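Local coordinates for purine nucleoside phosphorylase (Thermus thermophilus, PDB 1ODK), which probably catalyses the phosphate-dependent cleavage of purine nucleosides to free base and sugar 1-phosphate, working as a hexamer, at residues Met65-Ala70 with Ala182-Leu187; Ala126-Pro131 with Leu188-Gly193; Leu144-Arg149 with Gly220-Val225. One frame throughout, in Å; residues are numbered along the deposited sequence.

The first segments of the three interactions, 65-70, 126-131 and 144-149, come first along the chain. Their partners, 182-187, 188-193 and 220-225, follow in the same order, so every pair crosses the others. Interactions 1 and 2 are neighbours, centres about 11 Å apart. They use successive parts of helix 182-192, and F186 of the first packs on P127, V128 and P129 of the second. The centre of interaction 3, on the C-terminal helix 214-233, lies about 22 Å from that of interaction 1, on the opposite side of the chain's centre, and about 23 Å from that of interaction 2. Together they tie helices and loops around one mixed sheet. Segments of interactions 1 and 2 also pack on neighbouring subunits; interaction 3 touches no other chain of the assembly.

Interaction 1. Residues Met65-Ala70 with Ala182-Leu187; sequences MGTPSA and ASALFL
T67 and A184 bring together the starts of two helices, 67-79 and 182-192, in the alpha/beta fold of the nucleoside phosphorylases. The sequence MGTPSA of residues 65-70 falls in the signature of this family. The contact is small and buried. Both T67 and A184 turn their CB toward the partner helix, and their CA atoms are 5.7 Å apart. T67 touches with its methyl branch. CG2 reaches across to the A184 CB methyl at 3.6 Å. T67 CB is equally near A184 CB, so the alanine methyl sits against both carbons of the threonine.

The hydroxyl branch does something else. With chi1 at 51°, OG1 lies between the backbone N and the carbonyl carbon, while CG2 stands beside the N and faces helix 182-192. OG1 hydrogen-bonds to T115 OG1 and D113 OD1. S183 OG bonds to the other oxygen of the same carboxylate, D113 OD2. One aspartate therefore serves both sides of the contact. G66 is the N-cap of its helix, and its N bonds to E181 OE1, just before the second helix. In related hexameric phosphorylases the glutamate at this place binds the ribose, so the contact probably lies close to the nucleoside site. S183 OG also lies beside the threonine methyl, 3.6 Å from T67 CG2.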
loop_
_atom_site.group_PDB
_atom_site.type_symbol
_atom_site.label_atom_id
_atom_site.label_comp_id
_atom_site.label_asym_id
_atom_site.label_seq_id
_atom_site.Cartn_x
_atom_site.Cartn_y
_atom_site.Cartn_z
ATOM N N MET B 65 24.855 4.055 10.758
ATOM C CA MET B 65 24.327 3.434 9.546
ATOM C C MET B 65 22.807 3.436 9.526
ATOM O O MET B 65 22.167 3.168 10.545
ATOM C CB MET B 65 24.812 1.984 9.436
ATOM C CG MET B 65 26.320 1.817 9.538
ATOM S SD MET B 65 26.792 0.080 9.446
ATOM C CE MET B 65 26.413 -0.475 11.080
ATOM N N GLY B 66 22.236 3.727 8.361
ATOM C CA GLY B 66 20.788 3.732 8.215
ATOM C C GLY B 66 20.141 5.094 8.361
ATOM O O GLY B 66 20.633 5.943 9.108
ATOM N N THR B 67 19.035 5.307 7.651
ATOM C CA THR B 67 18.326 6.578 7.714
ATOM C C THR B 67 17.777 6.927 9.099
ATOM O O THR B 67 17.662 8.103 9.435
ATOM C CB THR B 67 17.173 6.641 6.673
ATOM O OG1 THR B 67 16.342 5.479 6.787
ATOM C CG2 THR B 67 17.740 6.721 5.259
ATOM N N PRO B 68 17.425 5.920 9.924
ATOM C CA PRO B 68 16.910 6.307 11.244
ATOM C C PRO B 68 18.003 7.002 12.062
ATOM O O PRO B 68 17.750 7.992 12.755
ATOM C CB PRO B 68 16.496 4.970 11.868
ATOM C CG PRO B 68 16.128 4.133 10.672
ATOM C CD PRO B 68 17.234 4.477 9.688
ATOM N N SER B 69 19.217 6.469 11.977
ATOM C CA SER B 69 20.347 7.033 12.704
ATOM C C SER B 69 20.754 8.367 12.084
ATOM O O SER B 69 20.998 9.343 12.794
ATOM C CB SER B 69 21.537 6.061 12.672
ATOM O OG SER B 69 22.602 6.522 13.494
ATOM N N ALA B 70 20.821 8.410 10.756
ATOM C CA ALA B 70 21.217 9.634 10.068
ATOM C C ALA B 70 20.208 10.754 10.286
ATOM O O ALA B 70 20.592 11.916 10.417
ATOM C CB ALA B 70 21.393 9.367 8.571
ATOM N N ALA B 182 21.229 8.681 2.205
ATOM C CA ALA B 182 20.876 9.796 1.334
ATOM C C ALA B 182 19.427 10.275 1.292
ATOM O O ALA B 182 19.168 11.472 1.419
ATOM C CB ALA B 182 21.359 9.503 -0.087
ATOM N N SER B 183 18.481 9.363 1.096
ATOM C CA SER B 183 17.079 9.760 1.016
ATOM C C SER B 183 16.617 10.638 2.189
ATOM O O SER B 183 16.003 11.688 1.978
ATOM C CB SER B 183 16.189 8.515 0.916
ATOM O OG SER B 183 16.292 7.737 2.092
ATOM N N ALA B 184 16.924 10.225 3.417
ATOM C CA ALA B 184 16.509 10.985 4.602
ATOM C C ALA B 184 17.186 12.350 4.688
ATOM O O ALA B 184 16.561 13.345 5.058
ATOM C CB ALA B 184 16.793 10.175 5.883
ATOM N N LEU B 185 18.470 12.393 4.359
ATOM C CA LEU B 185 19.203 13.653 4.393
ATOM C C LEU B 185 18.559 14.636 3.414
ATOM O O LEU B 185 18.293 15.789 3.757
ATOM C CB LEU B 185 20.661 13.421 3.999
ATOM C CG LEU B 185 21.552 14.653 3.827
ATOM C CD1 LEU B 185 21.744 15.363 5.167
ATOM C CD2 LEU B 185 22.894 14.206 3.248
ATOM N N PHE B 186 18.305 14.164 2.198
ATOM C CA PHE B 186 17.706 15.000 1.160
ATOM C C PHE B 186 16.336 15.512 1.594
ATOM O O PHE B 186 16.041 16.699 1.457
ATOM C CB PHE B 186 17.591 14.211 -0.154
ATOM C CG PHE B 186 18.920 13.925 -0.820
ATOM C CD1 PHE B 186 18.998 13.043 -1.893
ATOM C CD2 PHE B 186 20.090 14.547 -0.380
ATOM C CE1 PHE B 186 20.220 12.779 -2.521
ATOM C CE2 PHE B 186 21.314 14.294 -0.996
ATOM C CZ PHE B 186 21.379 13.406 -2.069
ATOM N N LEU B 187 15.504 14.613 2.115
ATOM C CA LEU B 187 14.173 14.987 2.581
ATOM C C LEU B 187 14.268 16.041 3.677
ATOM O O LEU B 187 13.597 17.077 3.622
ATOM C CB LEU B 187 13.430 13.758 3.124
ATOM C CG LEU B 187 12.068 14.044 3.767
ATOM C CD1 LEU B 187 11.138 14.635 2.721
ATOM C CD2 LEU B 187 11.477 12.764 4.355
#

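Interaction 2. Residues Ala126-Pro131 with Leu188-Gly193; sequences APVPDP and LGRMRG
The carbonyl oxygen of P129 takes two donors: R190 NH1 of the same chain and Q107 NE2 of a neighbouring subunit. The bond from R190 NH1 to P129 O is 3.1 Å long and nearly straight, 167° at the hydrogen. The oxygen lies in the guanidinium plane, but NH1 stands well above the carbonyl plane, 65° out of it. R190 gets there by bending at chi2 and chi3, which brings its tip to the loop. A water adds a second link. It donates to V128 O at 2.7 Å and accepts from R190 NH1 at 3.0 Å.

Carbon atoms pack by the other terminal nitrogen, NH2. V128 CG2 is 3.8 Å from R190 NH2, and P131 CD is 4.0 Å from it. R190 NH2 also bonds to Q107 OE1 of that neighbouring subunit. One glutamine side chain thus meets both the arginine and the carbonyl it holds, and the contact is part of the subunit interface. D130 caps the next helix, its OD2 bonding to V133 N. Residues 126-130 belong to the loop from helix 114-120 to helix 131-144, which begins at P131; R190 ties it to the C-terminal part of helix 182-192, and backbone bonds tie it to A109 and T196 in strands 108-112 and 195-205.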
loop_
_atom_site.group_PDB
_atom_site.type_symbol
_atom_site.label_atom_id
_atom_site.label_comp_id
_atom_site.label_asym_id
_atom_site.label_seq_id
_atom_site.Cartn_x
_atom_site.Cartn_y
_atom_site.Cartn_z
ATOM N N ALA B 126 10.448 12.473 -4.239
ATOM C CA ALA B 126 11.667 12.365 -5.032
ATOM C C ALA B 126 12.789 13.034 -4.246
ATOM O O ALA B 126 13.040 14.223 -4.403
ATOM C CB ALA B 126 11.481 13.055 -6.385
ATOM N N PRO B 127 13.463 12.276 -3.363
ATOM C CA PRO B 127 14.556 12.841 -2.565
ATOM C C PRO B 127 15.675 13.349 -3.461
ATOM O O PRO B 127 16.248 12.577 -4.225
ATOM C CB PRO B 127 15.018 11.659 -1.707
ATOM C CG PRO B 127 13.769 10.792 -1.603
ATOM C CD PRO B 127 13.214 10.870 -3.008
ATOM N N VAL B 128 15.971 14.642 -3.368
ATOM C CA VAL B 128 17.036 15.253 -4.156
ATOM C C VAL B 128 17.865 16.204 -3.295
ATOM O O VAL B 128 17.375 16.777 -2.327
ATOM C CB VAL B 128 16.481 16.043 -5.377
ATOM C CG1 VAL B 128 15.889 15.080 -6.397
ATOM C CG2 VAL B 128 15.436 17.050 -4.923
ATOM N N PRO B 129 19.146 16.368 -3.634
ATOM C CA PRO B 129 20.021 17.262 -2.871
ATOM C C PRO B 129 19.666 18.718 -3.157
ATOM O O PRO B 129 18.809 19.005 -3.999
ATOM C CB PRO B 129 21.407 16.905 -3.397
ATOM C CG PRO B 129 21.121 16.588 -4.854
ATOM C CD PRO B 129 19.876 15.725 -4.741
ATOM N N ASP B 130 20.301 19.637 -2.438
ATOM C CA ASP B 130 20.076 21.052 -2.695
ATOM C C ASP B 130 20.687 21.250 -4.086
ATOM O O ASP B 130 21.764 20.730 -4.366
ATOM C CB ASP B 130 20.830 21.907 -1.681
ATOM C CG ASP B 130 20.861 23.359 -2.078
ATOM O OD1 ASP B 130 19.799 24.013 -2.016
ATOM O OD2 ASP B 130 21.945 23.835 -2.470
ATOM N N PRO B 131 20.020 22.005 -4.972
ATOM C CA PRO B 131 20.634 22.159 -6.295
ATOM C C PRO B 131 22.038 22.763 -6.334
ATOM O O PRO B 131 22.898 22.274 -7.071
ATOM C CB PRO B 131 19.595 22.977 -7.081
ATOM C CG PRO B 131 18.758 23.639 -6.021
ATOM C CD PRO B 131 18.679 22.614 -4.923
ATOM N N LEU B 188 15.101 15.778 4.679
ATOM C CA LEU B 188 15.251 16.717 5.782
ATOM C C LEU B 188 15.821 18.052 5.323
ATOM O O LEU B 188 15.524 19.092 5.913
ATOM C CB LEU B 188 16.125 16.107 6.884
ATOM C CG LEU B 188 15.401 15.001 7.666
ATOM C CD1 LEU B 188 16.357 14.336 8.646
ATOM C CD2 LEU B 188 14.201 15.599 8.406
ATOM N N GLY B 189 16.639 18.029 4.276
ATOM C CA GLY B 189 17.196 19.268 3.765
ATOM C C GLY B 189 16.066 20.189 3.329
ATOM O O GLY B 189 16.056 21.387 3.640
ATOM N N ARG B 190 15.096 19.632 2.611
ATOM C CA ARG B 190 13.960 20.428 2.160
ATOM C C ARG B 190 13.020 20.791 3.316
ATOM O O ARG B 190 12.585 21.939 3.437
ATOM C CB ARG B 190 13.188 19.681 1.065
ATOM C CG ARG B 190 13.915 19.600 -0.283
ATOM C CD ARG B 190 14.295 20.993 -0.783
ATOM N NE ARG B 190 14.313 21.094 -2.239
ATOM C CZ ARG B 190 15.271 20.608 -3.023
ATOM N NH1 ARG B 190 16.314 19.980 -2.494
ATOM N NH2 ARG B 190 15.185 20.752 -4.342
ATOM N N MET B 191 12.718 19.823 4.174
ATOM C CA MET B 191 11.820 20.068 5.304
ATOM C C MET B 191 12.343 21.118 6.281
ATOM O O MET B 191 11.579 21.947 6.788
ATOM C CB MET B 191 11.576 18.772 6.089
ATOM C CG MET B 191 10.755 17.705 5.368
ATOM S SD MET B 191 10.641 16.200 6.371
ATOM C CE MET B 191 9.558 16.744 7.685
ATOM N N ARG B 192 13.643 21.074 6.548
ATOM C CA ARG B 192 14.249 21.992 7.502
ATOM C C ARG B 192 14.871 23.230 6.876
ATOM O O ARG B 192 15.413 24.080 7.581
ATOM C CB ARG B 192 15.297 21.247 8.334
ATOM C CG ARG B 192 14.767 19.974 9.001
ATOM C CD ARG B 192 13.505 20.236 9.828
ATOM N NE ARG B 192 12.984 18.997 10.400
ATOM C CZ ARG B 192 11.695 18.727 10.574
ATOM N NH1 ARG B 192 11.334 17.565 11.099
ATOM N NH2 ARG B 192 10.766 19.611 10.227
ATOM N N GLY B 193 14.801 23.324 5.555
ATOM C CA GLY B 193 15.350 24.479 4.867
ATOM C C GLY B 193 16.861 24.627 4.905
ATOM O O GLY B 193 17.370 25.733 5.071
HETATM O O HOH W 1 17.243 18.377 -0.187
#

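Interaction 3. Residues Leu144-Arg149 with Gly220-Val225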
loop_
_atom_site.group_PDB
_atom_site.type_symbol
_atom_site.label_atom_id
_atom_site.label_comp_id
_atom_site.label_asym_id
_atom_site.label_seq_id
_atom_site.Cartn_x
_atom_site.Cartn_y
_atom_site.Cartn_z
ATOM N N LEU B 144 38.814 18.046 -10.224
ATOM C CA LEU B 144 39.852 17.187 -9.659
ATOM C C LEU B 144 40.212 16.023 -10.579
ATOM O O LEU B 144 41.292 15.441 -10.457
ATOM C CB LEU B 144 39.428 16.670 -8.277
ATOM C CG LEU B 144 39.389 17.746 -7.182
ATOM C CD1 LEU B 144 38.845 17.162 -5.891
ATOM C CD2 LEU B 144 40.791 18.305 -6.959
ATOM N N GLY B 145 39.304 15.684 -11.489
ATOM C CA GLY B 145 39.565 14.621 -12.446
ATOM C C GLY B 145 39.439 13.169 -12.015
ATOM O O GLY B 145 39.806 12.278 -12.778
ATOM N N TYR B 146 38.927 12.908 -10.816
ATOM C CA TYR B 146 38.785 11.525 -10.361
ATOM C C TYR B 146 37.599 10.862 -11.058
ATOM O O TYR B 146 36.561 11.490 -11.250
ATOM C CB TYR B 146 38.567 11.472 -8.844
ATOM C CG TYR B 146 39.658 12.129 -8.027
ATOM C CD1 TYR B 146 40.994 11.770 -8.195
ATOM C CD2 TYR B 146 39.349 13.097 -7.068
ATOM C CE1 TYR B 146 41.998 12.361 -7.430
ATOM C CE2 TYR B 146 40.343 13.693 -6.298
ATOM C CZ TYR B 146 41.668 13.320 -6.484
ATOM O OH TYR B 146 42.655 13.909 -5.724
ATOM N N PRO B 147 37.742 9.587 -11.453
ATOM C CA PRO B 147 36.649 8.880 -12.124
ATOM C C PRO B 147 35.371 8.973 -11.294
ATOM O O PRO B 147 35.376 8.665 -10.100
ATOM C CB PRO B 147 37.174 7.453 -12.215
ATOM C CG PRO B 147 38.642 7.668 -12.404
ATOM C CD PRO B 147 38.946 8.740 -11.384
ATOM N N HIS B 148 34.281 9.394 -11.924
ATOM C CA HIS B 148 33.019 9.537 -11.210
ATOM C C HIS B 148 31.818 9.446 -12.131
ATOM O O HIS B 148 31.944 9.531 -13.353
ATOM C CB HIS B 148 32.971 10.888 -10.498
ATOM C CG HIS B 148 32.933 12.053 -11.435
ATOM N ND1 HIS B 148 34.012 12.419 -12.210
ATOM C CD2 HIS B 148 31.931 12.906 -11.757
ATOM C CE1 HIS B 148 33.678 13.448 -12.970
ATOM N NE2 HIS B 148 32.420 13.762 -12.715
ATOM N N ARG B 149 30.650 9.282 -11.521
ATOM C CA ARG B 149 29.386 9.210 -12.241
ATOM C C ARG B 149 28.411 10.139 -11.523
ATOM O O ARG B 149 28.596 10.463 -10.347
ATOM C CB ARG B 149 28.838 7.774 -12.239
ATOM C CG ARG B 149 29.674 6.759 -13.018
ATOM C CD ARG B 149 29.708 7.088 -14.504
ATOM N NE ARG B 149 28.363 7.145 -15.073
ATOM C CZ ARG B 149 27.594 6.082 -15.291
ATOM N NH1 ARG B 149 28.035 4.864 -14.999
ATOM N NH2 ARG B 149 26.369 6.241 -15.779
ATOM N N GLY B 220 39.589 5.944 -2.696
ATOM C CA GLY B 220 38.294 6.436 -3.129
ATOM C C GLY B 220 37.735 7.359 -2.064
ATOM O O GLY B 220 37.159 8.405 -2.359
ATOM N N VAL B 221 37.907 6.964 -0.809
ATOM C CA VAL B 221 37.443 7.766 0.316
ATOM C C VAL B 221 38.166 9.116 0.360
ATOM O O VAL B 221 37.552 10.158 0.607
ATOM C CB VAL B 221 37.680 7.029 1.650
ATOM C CG1 VAL B 221 37.448 7.980 2.825
ATOM C CG2 VAL B 221 36.747 5.817 1.741
ATOM N N ARG B 222 39.473 9.100 0.127
ATOM C CA ARG B 222 40.240 10.343 0.151
ATOM C C ARG B 222 39.753 11.301 -0.935
ATOM O O ARG B 222 39.583 12.496 -0.688
ATOM C CB ARG B 222 41.732 10.066 -0.057
ATOM C CG ARG B 222 42.617 11.302 0.128
ATOM C CD ARG B 222 44.001 11.086 -0.471
ATOM N NE ARG B 222 43.950 10.966 -1.927
ATOM C CZ ARG B 222 43.642 11.962 -2.755
ATOM N NH1 ARG B 222 43.360 13.166 -2.277
ATOM N NH2 ARG B 222 43.607 11.752 -4.063
ATOM N N ARG B 223 39.528 10.770 -2.133
ATOM C CA ARG B 223 39.068 11.581 -3.259
ATOM C C ARG B 223 37.702 12.194 -2.979
ATOM O O ARG B 223 37.460 13.372 -3.248
ATOM C CB ARG B 223 38.982 10.721 -4.519
ATOM C CG ARG B 223 40.304 10.121 -4.966
ATOM C CD ARG B 223 40.091 9.139 -6.110
ATOM N NE ARG B 223 41.357 8.665 -6.662
ATOM C CZ ARG B 223 41.457 7.838 -7.695
ATOM N NH1 ARG B 223 40.361 7.388 -8.293
ATOM N NH2 ARG B 223 42.652 7.466 -8.134
ATOM N N MET B 224 36.805 11.375 -2.443
ATOM C CA MET B 224 35.458 11.819 -2.123
ATOM C C MET B 224 35.445 12.955 -1.088
ATOM O O MET B 224 34.699 13.927 -1.229
ATOM C CB MET B 224 34.653 10.607 -1.636
ATOM C CG MET B 224 33.597 10.888 -0.605
ATOM S SD MET B 224 32.784 9.345 -0.190
ATOM C CE MET B 224 33.816 8.713 1.120
ATOM N N VAL B 225 36.273 12.834 -0.053
ATOM C CA VAL B 225 36.346 13.855 0.992
ATOM C C VAL B 225 36.917 15.169 0.454
ATOM O O VAL B 225 36.426 16.251 0.784
ATOM C CB VAL B 225 37.212 13.366 2.180
ATOM C CG1 VAL B 225 37.403 14.491 3.197
ATOM C CG2 VAL B 225 36.535 12.165 2.846
HETATM O O HOH W 2 37.639 7.905 -8.252
#
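The Y146 ring lies flat against R223, and this is the tight part of the contact. R223 CG sits over the ring centre at 3.5 Å, almost exactly on the ring normal, a CH-pi contact. The R223 chain is extended from CG to NE and runs on past the ring edge, with NE 3.5 Å from Y146 CD1. Its guanidinium stays nearly parallel to the ring, 7° between planes. The opposite face of the ring has L144 O above its centre.

At the far end of the ring, R222 NH2 donates to Y146 OH at 2.9 Å, almost straight at 170°. Here the guanidinium is turned 71° from the ring. E226 OE2 also bonds to Y146 OH and pairs with R222 NH1. E219 OE1 takes both R222 NH2 and R223 NE.

The P147 side is looser and exposed. P147 CD is 3.7 Å from R223 NH1, and a water joins R223 NH1 (2.8 Å) to P147 O (3.0 Å).

G145, with positive phi, follows the end of helix 131-144, and the chain then enters strand 148-150. This helix-turn-strand connection, laid against helix 214-233, belongs to the layered alpha/beta fold of the phosphorylase superfamily.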